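Local coordinates for nonsense-mediated mRNA decay protein 2 (Saccharomyces cerevisiae, PDB 4LUN) that takes part in the nonsense-mediated decay of mRNAs carrying premature stop codons, this chain being its N-terminal MIF4G domain, at residues Phe199-Ala204 against Lys240-Ala245; Phe247-Glu252 against Ile290-Ser295. One frame throughout, in Å; residues are numbered along the deposited sequence.

Interaction 1 and interaction 2 follow one another along the chain, the first closing before the second opens, and their centres lie about 10 Å apart. Helix 231-271 serves both: its residues 240-245 meet residues around the beginning of helix 201-210, and its residues 247-252 meet helix 277-303. The two contacts touch directly, since T201 OG1 lies 2.8 Å from S295 OG, probably a hydrogen bond, and the T201 methyl CG2 packs on the F292 ring at CE1. One long helix thus offers successive faces to helix 201-210 and to helix 277-303, which ties the C-terminal helical pair to the body of this all-helical domain.

Interaction 1: residues Phe199-Ala204 against Lys240-Ala245; sequences FTTTIA and KNFIDA
F242 reaches from helix 231-271 toward residues 200-204, around the beginning of helix 201-210, with the leading edge of its ring pushed against T200, T201 and A204. Its CG lies anti to the backbone N (chi1 -172°), which carries the ring straight out from the helix toward the other segment. CB and CG only bridge the gap; the first ring atom to meet 199-204 is CD2, 4.0 Å from A204 CB. The next atom along that flank, CE2, sits closer, at 3.6 Å from A204 CB, and the methyl comes in obliquely to the ring. At the tip, CZ runs edge-on into the backbone of T201, 3.8 Å from T201 CA, while the T201 methyl CG2 stands 3.9 Å from the same CZ. On the other flank T200 OG1 lies in the ring plane at the edge, 4.0 Å from F242 CE1. That hydroxyl is not left to the aromatic edge: it is hydrogen-bonded to the carbonyl oxygen of L191. T201 OG1 is hydrogen-bonded to G198 O and probably to S295 OG of helix 277-303. F195, from the loop ahead of helix 201-210, meets the F242 ring with the planes about 75° apart, and L191 packs on it too. Within the MIF4G region, an all-helical fold of the HEAT-repeat type, the ring thus plugs the junction between helix 231-271, helix 201-210 and the loop leading into it.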
loop_
_atom_site.group_PDB
_atom_site.type_symbol
_atom_site.label_atom_id
_atom_site.label_comp_id
_atom_site.label_asym_id
_atom_site.label_seq_id
_atom_site.Cartn_x
_atom_site.Cartn_y
_atom_site.Cartn_z
ATOM N N PHE A 199 -0.470 15.104 0.532
ATOM C CA PHE A 199 -0.272 13.931 1.382
ATOM C C PHE A 199 -0.074 12.632 0.583
ATOM O O PHE A 199 0.658 11.722 1.017
ATOM C CB PHE A 199 -1.433 13.771 2.381
ATOM C CG PHE A 199 -1.581 14.925 3.340
ATOM C CD1 PHE A 199 -0.682 15.094 4.377
ATOM C CD2 PHE A 199 -2.629 15.824 3.214
ATOM C CE1 PHE A 199 -0.818 16.150 5.268
ATOM C CE2 PHE A 199 -2.767 16.892 4.110
ATOM C CZ PHE A 199 -1.855 17.048 5.128
ATOM N N THR A 200 -0.718 12.506 -0.576
ATOM C CA THR A 200 -0.571 11.243 -1.304
ATOM C C THR A 200 0.778 11.120 -1.989
ATOM O O THR A 200 1.156 10.022 -2.399
ATOM C CB THR A 200 -1.678 10.989 -2.345
ATOM O OG1 THR A 200 -1.524 11.889 -3.438
ATOM C CG2 THR A 200 -3.055 11.153 -1.712
ATOM N N THR A 201 1.511 12.223 -2.125
ATOM C CA THR A 201 2.840 12.135 -2.736
ATOM C C THR A 201 3.734 11.244 -1.872
ATOM O O THR A 201 4.651 10.600 -2.386
ATOM C CB THR A 201 3.518 13.510 -2.961
ATOM O OG1 THR A 201 3.690 14.171 -1.707
ATOM C CG2 THR A 201 2.721 14.400 -3.912
ATOM N N THR A 202 3.478 11.201 -0.568
ATOM C CA THR A 202 4.265 10.333 0.307
ATOM C C THR A 202 3.941 8.840 0.162
ATOM O O THR A 202 4.750 7.984 0.529
ATOM C CB THR A 202 4.202 10.765 1.788
ATOM O OG1 THR A 202 2.936 10.390 2.357
ATOM C CG2 THR A 202 4.403 12.270 1.903
ATOM N N ILE A 203 2.766 8.508 -0.367
ATOM C CA ILE A 203 2.470 7.109 -0.691
ATOM C C ILE A 203 3.375 6.706 -1.859
ATOM O O ILE A 203 3.954 5.612 -1.892
ATOM C CB ILE A 203 0.996 6.929 -1.116
ATOM C CG1 ILE A 203 0.040 7.298 0.007
ATOM C CG2 ILE A 203 0.726 5.492 -1.541
ATOM C CD1 ILE A 203 -1.416 7.377 -0.479
ATOM N N ALA A 204 3.504 7.613 -2.822
ATOM C CA ALA A 204 4.282 7.325 -4.022
ATOM C C ALA A 204 5.747 7.122 -3.664
ATOM O O ALA A 204 6.373 6.176 -4.142
ATOM C CB ALA A 204 4.147 8.450 -5.010
ATOM N N LYS A 240 5.174 8.153 -13.723
ATOM C CA LYS A 240 5.671 9.272 -14.529
ATOM C C LYS A 240 4.589 10.340 -14.728
ATOM O O LYS A 240 4.876 11.528 -14.675
ATOM C CB LYS A 240 6.256 8.772 -15.854
ATOM C CG LYS A 240 7.643 8.141 -15.675
ATOM C CD LYS A 240 8.246 7.683 -16.994
ATOM C CE LYS A 240 9.424 6.737 -16.765
ATOM N NZ LYS A 240 10.622 7.435 -16.222
ATOM N N ASN A 241 3.340 9.920 -14.919
ATOM C CA ASN A 241 2.241 10.882 -14.908
ATOM C C ASN A 241 2.087 11.579 -13.560
ATOM O O ASN A 241 1.819 12.777 -13.499
ATOM C CB ASN A 241 0.926 10.214 -15.280
ATOM C CG ASN A 241 0.740 10.120 -16.776
ATOM O OD1 ASN A 241 0.476 11.124 -17.438
ATOM N ND2 ASN A 241 0.896 8.918 -17.321
ATOM N N PHE A 242 2.270 10.820 -12.490
ATOM C CA PHE A 242 2.139 11.370 -11.144
ATOM C C PHE A 242 3.270 12.350 -10.895
ATOM O O PHE A 242 3.093 13.372 -10.240
ATOM C CB PHE A 242 2.151 10.237 -10.115
ATOM C CG PHE A 242 1.829 10.692 -8.721
ATOM C CD1 PHE A 242 0.512 10.891 -8.322
ATOM C CD2 PHE A 242 2.841 10.909 -7.816
ATOM C CE1 PHE A 242 0.217 11.313 -7.037
ATOM C CE2 PHE A 242 2.564 11.339 -6.525
ATOM C CZ PHE A 242 1.238 11.533 -6.134
ATOM N N ILE A 243 4.445 12.036 -11.414
ATOM C CA ILE A 243 5.585 12.929 -11.248
ATOM C C ILE A 243 5.373 14.246 -12.000
ATOM O O ILE A 243 5.682 15.317 -11.473
ATOM C CB ILE A 243 6.895 12.240 -11.667
ATOM C CG1 ILE A 243 7.249 11.141 -10.675
ATOM C CG2 ILE A 243 8.032 13.264 -11.736
ATOM C CD1 ILE A 243 8.407 10.276 -11.143
ATOM N N ASP A 244 4.828 14.178 -13.216
ATOM C CA ASP A 244 4.536 15.395 -13.976
ATOM C C ASP A 244 3.610 16.283 -13.152
ATOM O O ASP A 244 3.798 17.495 -13.073
ATOM C CB ASP A 244 3.845 15.053 -15.307
ATOM C CG ASP A 244 4.820 14.884 -16.463
ATOM O OD1 ASP A 244 6.019 15.194 -16.305
ATOM O OD2 ASP A 244 4.373 14.458 -17.553
ATOM N N ALA A 245 2.607 15.661 -12.546
ATOM C CA ALA A 245 1.609 16.377 -11.753
ATOM C C ALA A 245 2.224 16.973 -10.507
ATOM O O ALA A 245 1.914 18.105 -10.133
ATOM C CB ALA A 245 0.463 15.453 -11.380
#

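Interaction 2: residues Phe247-Glu252 against Ile290-Ser295; sequences FARATE and IRFKTS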
loop_
_atom_site.group_PDB
_atom_site.type_symbol
_atom_site.label_atom_id
_atom_site.label_comp_id
_atom_site.label_asym_id
_atom_site.label_seq_id
_atom_site.Cartn_x
_atom_site.Cartn_y
_atom_site.Cartn_z
ATOM N N PHE A 247 5.497 17.667 -10.003
ATOM C CA PHE A 247 6.395 18.754 -10.405
ATOM C C PHE A 247 5.600 20.027 -10.713
ATOM O O PHE A 247 5.996 21.120 -10.309
ATOM C CB PHE A 247 7.222 18.358 -11.639
ATOM C CG PHE A 247 8.397 17.449 -11.344
ATOM C CD1 PHE A 247 8.648 16.980 -10.062
ATOM C CD2 PHE A 247 9.266 17.087 -12.367
ATOM C CE1 PHE A 247 9.737 16.150 -9.805
ATOM C CE2 PHE A 247 10.358 16.265 -12.120
ATOM C CZ PHE A 247 10.593 15.795 -10.836
ATOM N N ALA A 248 4.479 19.874 -11.414
ATOM C CA ALA A 248 3.655 21.020 -11.818
ATOM C C ALA A 248 3.076 21.748 -10.604
ATOM O O ALA A 248 3.090 22.987 -10.535
ATOM C CB ALA A 248 2.529 20.571 -12.742
ATOM N N ARG A 249 2.544 20.977 -9.664
ATOM C CA ARG A 249 1.981 21.561 -8.453
ATOM C C ARG A 249 3.076 22.203 -7.599
ATOM O O ARG A 249 2.873 23.275 -7.009
ATOM C CB ARG A 249 1.231 20.489 -7.663
ATOM C CG ARG A 249 0.698 20.930 -6.321
ATOM C CD ARG A 249 -0.527 21.791 -6.448
ATOM N NE ARG A 249 -1.199 21.947 -5.159
ATOM C CZ ARG A 249 -1.838 23.050 -4.801
ATOM N NH1 ARG A 249 -1.872 24.086 -5.629
ATOM N NH2 ARG A 249 -2.419 23.128 -3.615
ATOM N N ALA A 250 4.239 21.559 -7.534
ATOM C CA ALA A 250 5.365 22.131 -6.795
ATOM C C ALA A 250 5.774 23.480 -7.368
ATOM O O ALA A 250 6.086 24.412 -6.621
ATOM C CB ALA A 250 6.556 21.180 -6.790
ATOM N N THR A 251 5.788 23.574 -8.697
ATOM C CA THR A 251 6.147 24.813 -9.378
ATOM C C THR A 251 5.114 25.897 -9.116
ATOM O O THR A 251 5.464 27.047 -8.878
ATOM C CB THR A 251 6.263 24.565 -10.883
ATOM O OG1 THR A 251 7.401 23.726 -11.115
ATOM C CG2 THR A 251 6.439 25.870 -11.639
ATOM N N GLU A 252 3.841 25.529 -9.168
ATOM C CA GLU A 252 2.759 26.478 -8.886
ATOM C C GLU A 252 2.872 27.034 -7.469
ATOM O O GLU A 252 2.761 28.255 -7.231
ATOM C CB GLU A 252 1.403 25.780 -9.035
ATOM C CG GLU A 252 0.215 26.687 -8.689
ATOM C CD GLU A 252 -1.109 25.932 -8.551
ATOM O OE1 GLU A 252 -1.096 24.685 -8.460
ATOM O OE2 GLU A 252 -2.168 26.597 -8.513
ATOM N N ILE A 290 6.051 22.587 1.090
ATOM C CA ILE A 290 7.119 21.730 1.602
ATOM C C ILE A 290 6.835 20.248 1.309
ATOM O O ILE A 290 7.751 19.498 0.983
ATOM C CB ILE A 290 7.395 21.967 3.119
ATOM C CG1 ILE A 290 7.951 23.376 3.354
ATOM C CG2 ILE A 290 8.338 20.899 3.677
ATOM C CD1 ILE A 290 9.141 23.730 2.488
ATOM N N ARG A 291 5.577 19.823 1.416
ATOM C CA ARG A 291 5.243 18.442 1.069
ATOM C C ARG A 291 5.558 18.139 -0.398
ATOM O O ARG A 291 6.159 17.113 -0.725
ATOM C CB ARG A 291 3.766 18.143 1.365
ATOM C CG ARG A 291 3.492 17.858 2.840
ATOM C CD ARG A 291 2.118 17.226 3.045
ATOM N NE ARG A 291 1.036 18.158 2.740
ATOM C CZ ARG A 291 0.556 19.055 3.596
ATOM N NH1 ARG A 291 1.060 19.150 4.820
ATOM N NH2 ARG A 291 -0.439 19.849 3.231
ATOM N N PHE A 292 5.172 19.047 -1.285
ATOM C CA PHE A 292 5.435 18.839 -2.704
ATOM C C PHE A 292 6.914 18.898 -3.059
ATOM O O PHE A 292 7.378 18.116 -3.882
ATOM C CB PHE A 292 4.615 19.811 -3.559
ATOM C CG PHE A 292 3.230 19.319 -3.818
ATOM C CD1 PHE A 292 3.010 18.391 -4.831
ATOM C CD2 PHE A 292 2.167 19.723 -3.027
ATOM C CE1 PHE A 292 1.733 17.889 -5.065
ATOM C CE2 PHE A 292 0.886 19.226 -3.255
ATOM C CZ PHE A 292 0.672 18.311 -4.282
ATOM N N LYS A 293 7.645 19.816 -2.439
ATOM C CA LYS A 293 9.067 19.956 -2.734
ATOM C C LYS A 293 9.840 18.720 -2.273
ATOM O O LYS A 293 10.674 18.189 -3.010
ATOM C CB LYS A 293 9.647 21.215 -2.068
ATOM C CG LYS A 293 11.158 21.353 -2.297
ATOM C CD LYS A 293 11.669 22.714 -1.858
ATOM C CE LYS A 293 13.189 22.795 -2.009
ATOM N NZ LYS A 293 13.673 24.148 -1.624
ATOM N N THR A 294 9.565 18.276 -1.054
ATOM C CA THR A 294 10.235 17.101 -0.496
ATOM C C THR A 294 9.999 15.896 -1.392
ATOM O O THR A 294 10.922 15.137 -1.704
ATOM C CB THR A 294 9.709 16.786 0.903
ATOM O OG1 THR A 294 9.960 17.905 1.758
ATOM C CG2 THR A 294 10.401 15.560 1.472
ATOM N N SER A 295 8.755 15.726 -1.822
ATOM C CA SER A 295 8.418 14.599 -2.685
ATOM C C SER A 295 8.981 14.741 -4.096
ATOM O O SER A 295 9.449 13.764 -4.680
ATOM C CB SER A 295 6.907 14.412 -2.736
ATOM O OG SER A 295 6.438 13.973 -1.478
#
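R249 lays the aliphatic part of its side chain over one face of F292, a CH-pi contact in which R249 CG stands 3.4 Å from the centroid of the F292 ring, only 13° off the ring normal. R249 CB adds a second touch near the rim, 3.7 Å from F292 CE1. Beside this stack the helices come close: A250 CB meets F292 CB at 4.0 Å, and the CA atoms of A250 and F292 are 5.3 Å apart, a spacing the small alanine allows. Beyond CG the arginine bends at chi2 (76°) and leads its guanidinium past the ring, the two planes 82° apart. Its far end is fixed by E252, one turn on: R249 NH1 makes a salt bridge to E252 OE1 at 3.0 Å, in the guanidinium plane but from above the carboxylate plane. E252 and K196 O, which bonds R249 NH2, hold the arginine between them, and K256 in turn salt-bridges E252 OE2. F195 meets F292 edge-to-face. With an alanine in place of F292, the R249 methylenes would probably lose the ring they lie against, and a gap would be likely beside A250. The small A250 beside F292 lets helix 231-271 come near helix 277-303, and the two segments run antiparallel, consistent with the pairing of successive helices seen in HEAT-repeat proteins.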